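Putative fimbrium subunit Fim1C (Bacteroides uniformis, PDB 4K4K) is a putative component of the fimbrial tip, part of the filamentous surface appendages that mediate cell adhesion and biofilm formation. Local coordinates at residues T163-S168 with L218-P223; L144-K149 with L201-I206; R54-A59 with F67-G72. One frame throughout, in Å; residues are numbered along the deposited sequence.

Interaction 1 of 3, residues T163-S168 with L218-P223; sequences TTVSIS and LTFTVP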
loop_
_atom_site.group_PDB
_atom_site.type_symbol
_atom_site.label_atom_id
_atom_site.label_comp_id
_atom_site.label_asym_id
_atom_site.label_seq_id
_atom_site.Cartn_x
_atom_site.Cartn_y
_atom_site.Cartn_z
ATOM N N THR A 163 21.552 -9.465 9.500
ATOM C CA THR A 163 21.768 -8.539 8.384
ATOM C C THR A 163 20.654 -7.491 8.332
ATOM O O THR A 163 19.472 -7.837 8.390
ATOM C CB THR A 163 21.892 -9.299 7.036
ATOM O OG1 THR A 163 23.040 -10.136 7.088
ATOM C CG2 THR A 163 21.994 -8.363 5.828
ATOM N N THR A 164 21.027 -6.210 8.212
ATOM C CA THR A 164 20.044 -5.125 8.074
ATOM C C THR A 164 20.051 -4.662 6.619
ATOM O O THR A 164 21.050 -4.830 5.918
ATOM C CB THR A 164 20.315 -3.971 9.043
ATOM O OG1 THR A 164 21.599 -3.423 8.751
ATOM C CG2 THR A 164 20.223 -4.387 10.496
ATOM N N VAL A 165 18.929 -4.103 6.165
ATOM C CA VAL A 165 18.769 -3.664 4.783
ATOM C C VAL A 165 18.196 -2.262 4.774
ATOM O O VAL A 165 17.204 -2.005 5.463
ATOM C CB VAL A 165 17.851 -4.644 3.964
ATOM C CG1 VAL A 165 17.835 -4.294 2.466
ATOM C CG2 VAL A 165 18.257 -6.098 4.169
ATOM N N SER A 166 18.760 -1.386 3.946
ATOM C CA SER A 166 18.210 -0.049 3.743
ATOM C C SER A 166 18.278 0.301 2.260
ATOM O O SER A 166 19.023 -0.337 1.510
ATOM C CB SER A 166 18.945 0.978 4.604
ATOM O OG SER A 166 20.271 1.154 4.139
ATOM N N ILE A 167 17.480 1.277 1.826
ATOM C CA ILE A 167 17.481 1.757 0.439
ATOM C C ILE A 167 17.755 3.258 0.482
ATOM O O ILE A 167 17.191 3.967 1.320
ATOM C CB ILE A 167 16.190 1.380 -0.346
ATOM C CG1 ILE A 167 16.313 1.747 -1.847
ATOM C CG2 ILE A 167 14.893 1.928 0.308
ATOM C CD1 ILE A 167 15.130 1.230 -2.773
ATOM N N SER A 168 18.644 3.731 -0.396
ATOM C CA SER A 168 19.080 5.121 -0.422
ATOM C C SER A 168 18.265 6.007 -1.361
ATOM O O SER A 168 17.548 5.529 -2.240
ATOM C CB SER A 168 20.552 5.192 -0.842
ATOM O OG SER A 168 20.675 4.851 -2.216
ATOM N N LEU A 218 20.648 -0.524 -2.508
ATOM C CA LEU A 218 20.347 -1.325 -1.331
ATOM C C LEU A 218 21.646 -1.509 -0.559
ATOM O O LEU A 218 22.666 -1.853 -1.171
ATOM C CB LEU A 218 19.758 -2.708 -1.679
ATOM C CG LEU A 218 18.410 -2.782 -2.358
ATOM C CD1 LEU A 218 18.003 -4.231 -2.547
ATOM C CD2 LEU A 218 17.320 -2.045 -1.549
ATOM N N THR A 219 21.629 -1.289 0.764
ATOM C CA THR A 219 22.816 -1.512 1.599
ATOM C C THR A 219 22.519 -2.679 2.525
ATOM O O THR A 219 21.510 -2.669 3.231
ATOM C CB THR A 219 23.263 -0.241 2.361
ATOM O OG1 THR A 219 23.606 0.754 1.394
ATOM C CG2 THR A 219 24.486 -0.486 3.283
ATOM N N PHE A 220 23.405 -3.683 2.524
ATOM C CA PHE A 220 23.299 -4.841 3.396
ATOM C C PHE A 220 24.432 -4.785 4.394
ATOM O O PHE A 220 25.583 -4.898 3.978
ATOM C CB PHE A 220 23.378 -6.158 2.582
ATOM C CG PHE A 220 22.335 -6.239 1.501
ATOM C CD1 PHE A 220 22.593 -5.748 0.222
ATOM C CD2 PHE A 220 21.076 -6.760 1.770
ATOM C CE1 PHE A 220 21.608 -5.780 -0.767
ATOM C CE2 PHE A 220 20.090 -6.782 0.786
ATOM C CZ PHE A 220 20.363 -6.282 -0.471
ATOM N N THR A 221 24.126 -4.593 5.690
ATOM C CA THR A 221 25.145 -4.552 6.750
ATOM C C THR A 221 25.136 -5.919 7.419
ATOM O O THR A 221 24.120 -6.286 8.016
ATOM C CB THR A 221 24.859 -3.391 7.719
ATOM O OG1 THR A 221 24.562 -2.210 6.969
ATOM C CG2 THR A 221 26.015 -3.132 8.690
ATOM N N VAL A 222 26.227 -6.673 7.290
ATOM C CA VAL A 222 26.344 -8.016 7.820
ATOM C C VAL A 222 27.173 -8.004 9.114
ATOM O O VAL A 222 28.387 -7.822 9.053
ATOM C CB VAL A 222 26.943 -8.968 6.751
ATOM C CG1 VAL A 222 26.939 -10.407 7.240
ATOM C CG2 VAL A 222 26.189 -8.849 5.417
ATOM N N PRO A 223 26.535 -8.228 10.285
ATOM C CA PRO A 223 27.295 -8.216 11.555
ATOM C C PRO A 223 28.370 -9.298 11.629
ATOM O O PRO A 223 29.459 -9.032 12.146
ATOM C CB PRO A 223 26.222 -8.437 12.622
ATOM C CG PRO A 223 24.943 -8.130 11.971
ATOM C CD PRO A 223 25.100 -8.466 10.521
#

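Interaction 2 of 3, residues L144-K149 with L201-I206; sequences LDITIK and LKAEGI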
loop_
_atom_site.group_PDB
_atom_site.type_symbol
_atom_site.label_atom_id
_atom_site.label_comp_id
_atom_site.label_asym_id
_atom_site.label_seq_id
_atom_site.Cartn_x
_atom_site.Cartn_y
_atom_site.Cartn_z
ATOM N N LEU A 144 8.545 -3.606 -1.754
ATOM C CA LEU A 144 9.850 -4.264 -1.935
ATOM C C LEU A 144 9.848 -5.511 -1.072
ATOM O O LEU A 144 9.531 -5.427 0.116
ATOM C CB LEU A 144 11.033 -3.349 -1.573
ATOM C CG LEU A 144 11.077 -1.961 -2.245
ATOM C CD1 LEU A 144 12.316 -1.191 -1.802
ATOM C CD2 LEU A 144 10.997 -2.060 -3.782
ATOM N N ASP A 145 10.183 -6.667 -1.668
ATOM C CA ASP A 145 10.191 -7.955 -0.988
ATOM C C ASP A 145 11.568 -8.557 -1.237
ATOM O O ASP A 145 11.891 -8.894 -2.369
ATOM C CB ASP A 145 9.040 -8.831 -1.530
ATOM C CG ASP A 145 8.825 -10.145 -0.793
ATOM O OD1 ASP A 145 9.818 -10.870 -0.561
ATOM O OD2 ASP A 145 7.659 -10.498 -0.541
ATOM N N ILE A 146 12.393 -8.620 -0.197
ATOM C CA ILE A 146 13.777 -9.063 -0.336
ATOM C C ILE A 146 14.015 -10.350 0.435
ATOM O O ILE A 146 13.655 -10.466 1.610
ATOM C CB ILE A 146 14.708 -7.897 0.128
ATOM C CG1 ILE A 146 14.552 -6.678 -0.824
ATOM C CG2 ILE A 146 16.187 -8.331 0.279
ATOM C CD1 ILE A 146 14.962 -5.377 -0.280
ATOM N N THR A 147 14.656 -11.321 -0.241
ATOM C CA THR A 147 15.059 -12.571 0.379
ATOM C C THR A 147 16.574 -12.597 0.331
ATOM O O THR A 147 17.153 -12.369 -0.733
ATOM C CB THR A 147 14.415 -13.765 -0.345
ATOM O OG1 THR A 147 13.010 -13.557 -0.383
ATOM C CG2 THR A 147 14.698 -15.088 0.334
ATOM N N ILE A 148 17.217 -12.849 1.468
ATOM C CA ILE A 148 18.675 -12.913 1.532
ATOM C C ILE A 148 19.129 -14.360 1.694
ATOM O O ILE A 148 18.574 -15.089 2.507
ATOM C CB ILE A 148 19.193 -12.022 2.705
ATOM C CG1 ILE A 148 18.821 -10.531 2.495
ATOM C CG2 ILE A 148 20.695 -12.204 2.967
ATOM C CD1 ILE A 148 18.730 -9.765 3.828
ATOM N N LYS A 149 20.161 -14.774 0.946
ATOM C CA LYS A 149 20.755 -16.090 1.164
ATOM C C LYS A 149 22.265 -16.011 0.985
ATOM O O LYS A 149 22.770 -15.146 0.275
ATOM C CB LYS A 149 20.142 -17.180 0.262
ATOM C CG LYS A 149 20.218 -16.929 -1.237
ATOM C CD LYS A 149 19.451 -18.011 -1.986
ATOM C CE LYS A 149 19.658 -17.930 -3.476
ATOM N NZ LYS A 149 18.771 -18.871 -4.213
ATOM N N LEU A 201 16.034 -13.678 7.408
ATOM C CA LEU A 201 16.681 -13.336 6.149
ATOM C C LEU A 201 15.688 -12.773 5.109
ATOM O O LEU A 201 15.953 -12.800 3.910
ATOM C CB LEU A 201 17.474 -14.529 5.615
ATOM C CG LEU A 201 18.653 -14.973 6.522
ATOM C CD1 LEU A 201 19.369 -16.157 5.941
ATOM C CD2 LEU A 201 19.636 -13.811 6.812
ATOM N N LYS A 202 14.599 -12.167 5.586
ATOM C CA LYS A 202 13.608 -11.514 4.741
ATOM C C LYS A 202 13.520 -10.054 5.128
ATOM O O LYS A 202 13.588 -9.733 6.315
ATOM C CB LYS A 202 12.233 -12.198 4.870
ATOM C CG LYS A 202 12.174 -13.565 4.191
ATOM C CD LYS A 202 10.981 -14.375 4.673
ATOM C CE LYS A 202 11.061 -15.818 4.230
ATOM N NZ LYS A 202 9.890 -16.610 4.694
ATOM N N ALA A 203 13.416 -9.170 4.142
ATOM C CA ALA A 203 13.250 -7.735 4.374
ATOM C C ALA A 203 12.129 -7.227 3.501
ATOM O O ALA A 203 11.912 -7.745 2.400
ATOM C CB ALA A 203 14.537 -6.980 4.088
ATOM N N GLU A 204 11.395 -6.234 3.989
ATOM C CA GLU A 204 10.304 -5.678 3.211
ATOM C C GLU A 204 10.200 -4.194 3.437
ATOM O O GLU A 204 10.641 -3.673 4.471
ATOM C CB GLU A 204 8.964 -6.374 3.528
ATOM C CG GLU A 204 8.442 -6.094 4.932
ATOM C CD GLU A 204 7.198 -6.859 5.340
ATOM O OE1 GLU A 204 6.466 -7.347 4.446
ATOM O OE2 GLU A 204 6.932 -6.933 6.562
ATOM N N GLY A 205 9.632 -3.525 2.455
ATOM C CA GLY A 205 9.401 -2.094 2.543
ATOM C C GLY A 205 8.313 -1.632 1.606
ATOM O O GLY A 205 7.965 -2.338 0.669
ATOM N N ILE A 206 7.772 -0.448 1.869
ATOM C CA ILE A 206 6.805 0.223 1.013
ATOM C C ILE A 206 7.438 1.554 0.663
ATOM O O ILE A 206 7.818 2.318 1.556
ATOM C CB ILE A 206 5.401 0.366 1.653
ATOM C CG1 ILE A 206 4.761 -1.033 1.811
ATOM C CG2 ILE A 206 4.490 1.302 0.783
ATOM C CD1 ILE A 206 3.437 -1.085 2.600
#

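Interaction 3 of 3, residues R54-A59 with F67-G72; sequences RKYTTA and FTAAEG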
loop_
_atom_site.group_PDB
_atom_site.type_symbol
_atom_site.label_atom_id
_atom_site.label_comp_id
_atom_site.label_asym_id
_atom_site.label_seq_id
_atom_site.Cartn_x
_atom_site.Cartn_y
_atom_site.Cartn_z
ATOM N N ARG A 54 -16.815 8.466 5.020
ATOM C CA ARG A 54 -17.601 7.695 5.981
ATOM C C ARG A 54 -16.791 6.480 6.440
ATOM O O ARG A 54 -16.314 5.719 5.604
ATOM C CB ARG A 54 -18.931 7.266 5.337
ATOM C CG ARG A 54 -19.782 8.427 4.823
ATOM C CD ARG A 54 -20.640 9.046 5.912
ATOM N NE ARG A 54 -21.536 10.076 5.389
ATOM C CZ ARG A 54 -22.859 9.966 5.317
ATOM N NH1 ARG A 54 -23.466 8.863 5.737
ATOM N NH2 ARG A 54 -23.585 10.966 4.842
ATOM N N LYS A 55 -16.634 6.292 7.754
ATOM C CA LYS A 55 -15.838 5.184 8.276
ATOM C C LYS A 55 -16.576 3.857 8.216
ATOM O O LYS A 55 -17.649 3.727 8.789
ATOM C CB LYS A 55 -15.411 5.476 9.726
ATOM C CG LYS A 55 -14.452 4.432 10.295
ATOM C CD LYS A 55 -14.186 4.665 11.788
ATOM C CE LYS A 55 -13.075 3.796 12.296
ATOM N NZ LYS A 55 -12.776 4.109 13.720
ATOM N N TYR A 56 -15.971 2.881 7.535
ATOM C CA TYR A 56 -16.477 1.506 7.426
ATOM C C TYR A 56 -15.375 0.567 7.867
ATOM O O TYR A 56 -14.212 0.779 7.502
ATOM C CB TYR A 56 -16.907 1.204 5.987
ATOM C CG TYR A 56 -18.320 1.638 5.670
ATOM C CD1 TYR A 56 -18.665 2.990 5.620
ATOM C CD2 TYR A 56 -19.298 0.703 5.343
ATOM C CE1 TYR A 56 -19.975 3.391 5.351
ATOM C CE2 TYR A 56 -20.601 1.092 5.041
ATOM C CZ TYR A 56 -20.927 2.437 5.017
ATOM O OH TYR A 56 -22.233 2.796 4.774
ATOM N N THR A 57 -15.715 -0.475 8.629
ATOM C CA THR A 57 -14.691 -1.412 9.091
ATOM C C THR A 57 -15.031 -2.818 8.696
ATOM O O THR A 57 -16.186 -3.127 8.451
ATOM C CB THR A 57 -14.492 -1.355 10.627
ATOM O OG1 THR A 57 -15.675 -1.823 11.285
ATOM C CG2 THR A 57 -14.098 0.015 11.120
ATOM N N THR A 58 -14.047 -3.703 8.726
ATOM C CA THR A 58 -14.332 -5.122 8.495
ATOM C C THR A 58 -13.882 -5.933 9.717
ATOM O O THR A 58 -12.952 -5.525 10.414
ATOM C CB THR A 58 -13.689 -5.616 7.179
ATOM O OG1 THR A 58 -14.167 -6.939 6.914
ATOM C CG2 THR A 58 -12.146 -5.583 7.206
ATOM N N ALA A 59 -14.544 -7.073 9.975
ATOM C CA ALA A 59 -14.163 -8.019 11.034
ATOM C C ALA A 59 -13.691 -9.329 10.385
ATOM O O ALA A 59 -13.137 -10.208 11.058
ATOM C CB ALA A 59 -15.332 -8.269 11.975
ATOM N N PHE A 67 -17.937 -4.958 4.694
ATOM C CA PHE A 67 -17.622 -3.807 5.545
ATOM C C PHE A 67 -18.877 -3.330 6.209
ATOM O O PHE A 67 -19.943 -3.414 5.613
ATOM C CB PHE A 67 -16.997 -2.646 4.748
ATOM C CG PHE A 67 -15.695 -2.960 4.059
ATOM C CD1 PHE A 67 -14.496 -2.940 4.762
ATOM C CD2 PHE A 67 -15.655 -3.175 2.682
ATOM C CE1 PHE A 67 -13.283 -3.215 4.116
ATOM C CE2 PHE A 67 -14.439 -3.413 2.026
ATOM C CZ PHE A 67 -13.264 -3.450 2.750
ATOM N N THR A 68 -18.753 -2.818 7.437
ATOM C CA THR A 68 -19.885 -2.312 8.203
ATOM C C THR A 68 -19.618 -0.867 8.615
ATOM O O THR A 68 -18.518 -0.543 9.056
ATOM C CB THR A 68 -20.163 -3.221 9.414
ATOM O OG1 THR A 68 -20.192 -4.578 8.966
ATOM C CG2 THR A 68 -21.467 -2.876 10.126
ATOM N N ALA A 69 -20.633 -0.036 8.488
ATOM C CA ALA A 69 -20.523 1.360 8.839
ATOM C C ALA A 69 -20.283 1.510 10.326
ATOM O O ALA A 69 -20.899 0.809 11.131
ATOM C CB ALA A 69 -21.798 2.090 8.444
ATOM N N ALA A 70 -19.377 2.421 10.698
ATOM C CA ALA A 70 -19.208 2.799 12.102
ATOM C C ALA A 70 -20.510 3.499 12.534
ATOM O O ALA A 70 -21.247 3.992 11.673
ATOM C CB ALA A 70 -18.019 3.725 12.252
ATOM N N GLU A 71 -20.825 3.523 13.830
ATOM C CA GLU A 71 -22.090 4.123 14.244
ATOM C C GLU A 71 -22.211 5.583 13.822
ATOM O O GLU A 71 -21.254 6.336 13.971
ATOM C CB GLU A 71 -22.284 3.991 15.748
ATOM C CG GLU A 71 -23.765 4.050 16.063
ATOM C CD GLU A 71 -24.132 3.904 17.519
ATOM O OE1 GLU A 71 -23.239 3.640 18.357
ATOM O OE2 GLU A 71 -25.333 4.075 17.817
ATOM N N GLY A 72 -23.363 5.926 13.238
ATOM C CA GLY A 72 -23.669 7.250 12.715
ATOM C C GLY A 72 -23.024 7.580 11.375
ATOM O O GLY A 72 -23.141 8.720 10.904
HETATM O O HOH W 1 -17.650 -0.218 11.868
#

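Interaction 1 of 3, residues T163-S168 with L218-P223
The carbonyl oxygen of S166 is gripped twice by the facing strand: T219 N donates a 2.9 Å hydrogen bond to S166 O, and L218 CA brings its hydrogen to S166 O as a CA-H...O contact. T219 O answers in the same manner, taking a hydrogen bond from S166 N and a CA-H...O contact from V165. The motif repeats around T164 and T221, whose N and O atoms exchange two bonds, with T164 O also touched by F220 CA and T221 O by T163 CA. Two antiparallel strands, 156° apart in direction, are thereby stitched by four bonds between T164 and S166 on one and T219 and T221 on the other.

The face carrying V165, F220, I167 and L218 is apolar. V165 lies alongside the F220 ring, pointing the same way, and both methyls meet its CD2 and CE2 atoms: CG1 comes within 3.8 Å of F220 CE2, and CG2 sits 3.8 Å from F220 CD2. T163 CG2 lies at the ring edge, near its plane. L218 leans over to I167, its CD2 3.8 Å from I167 CB; its two torsions (chi1 -65°, chi2 -177°) together carry that methyl across. Just ahead of its strand, T163 OG1 rests against both V222 methyls while bonding to L160 O.

The other face is polar. S166 OG passes 3.7 Å from T219 CB, yet finds its hydrogen bond with E193, and T219 OG1 finds its own with H231. Strands 192-199 and 228-233 flank the pair, while V165, I167 and L218 bury their ends against strand 132-150. Such two-sided strands, oily inward and polar outward, are characteristic of a beta-sandwich, consistent with the transthyretin-like fold expected of fimbrillins.

Interaction 2 of 3, residues L144-K149 with L201-I206
The flat groups that meet where I146 pairs with A203 and I148 N reaches L201 O are peptide carbonyls. I148 N approaches L201 O almost head-on, at a distance of 2.8 Å. I146 N bonds to A203 O, and L144 N bonds to G205 O. Bonds from A203 N to I146 O and from G205 N to L144 O complete the antiparallel pairing. The I146 carbonyl also receives K202 CA, and the L144 carbonyl receives E204 CA, both as CA-H...O contacts.

Apolar contact is modest and centred on beta carbons. I146 CB lies 4.1 Å from A203 CB, and I148 CB is 4.2 Å from L201 CB. L201, in the turn leading into its strand, sets its CB 3.3 Å from I148 O, with CD1 also close to that oxygen. Opposite L144, G205 contributes backbone alone.

D145, T147, K202 and E204 occupy the reverse face. The extended chain of E204 ends in a hydrogen bond to H197 and a salt bridge to K143. D145 OD2 remains 6.0 Å from E204 OE1, a like charge that the nearby lysine probably helps to offset.

Strand 132-150 is the shared element here: strand 202-207 runs antiparallel beside it, and strand 247-256 lies parallel along its other side, placing I253 and I255 against I146 and I148. Strand 192-199 continues the order beyond strand 202-207.

Interaction 3 of 3, residues R54-A59 with F67-G72
The touching parts, 55-58 and 67-70, run 135° apart rather than fully antiparallel, and T57 and T68 form the hydrogen-bonded pair, each N donating to the other's O at 2.8 Å. This is the short return arm of a beta hairpin built from strands 47-57 and 68-69. Beyond it the two segments remain joined by a nearly straight bond from A70 N to K55 O, 2.9 Å long.

Y56 supplies the broad surface of the contact. A69 lies over one face of its ring: the methyl CB is 3.8 Å from the centroid of the Y56 ring and 21° off the normal, a CH-pi contact, with A69 CA also above the ring centre and A69 N over the same face. F67 CB comes in at the ring edge, while the hydroxyl bonds I75 N. Replacing Y56 by an alanine would probably leave the A69 methyl without its aromatic surface and the I75 amide without its hydroxyl partner.

F67 is the second aromatic. T58 crosses it at a slant, CB 3.7 Å from F67 CD1, and the peptide carbon of T57 lies in plane at its edge; W32 makes an edge-to-face contact with the same ring. Strand 37-44 backs both aromatics through I38. The extended K55 chain lays its CD 4.0 Å from A70 CB.

On the opposite face, the first torsion of T57 (chi1 66°) tucks OG1 over its own backbone, where it meets a water at 2.6 Å; that water donates to T68 O at 3.0 Å, bridging hydroxyl and carbonyl.

Interactions 1 and 2 belong to one packed unit, their centres 10 Å apart. Their segments alternate along the chain, so that each strand pair is completed only after the other has begun, and they meet through side chains: V165 CG2 lies 3.7 Å from I148 CD1 and 3.8 Å from A203 CB, while I167 CD1 approaches L144 CD1 at 3.8 Å. Interaction 3, by contrast, is a local hairpin closed earlier in the sequence, on the opposite side of the chain's centre. Its centre is about 40 Å from that of interaction 1 and about 33 Å from that of interaction 2, with nearest atoms about 17 Å apart in the latter case.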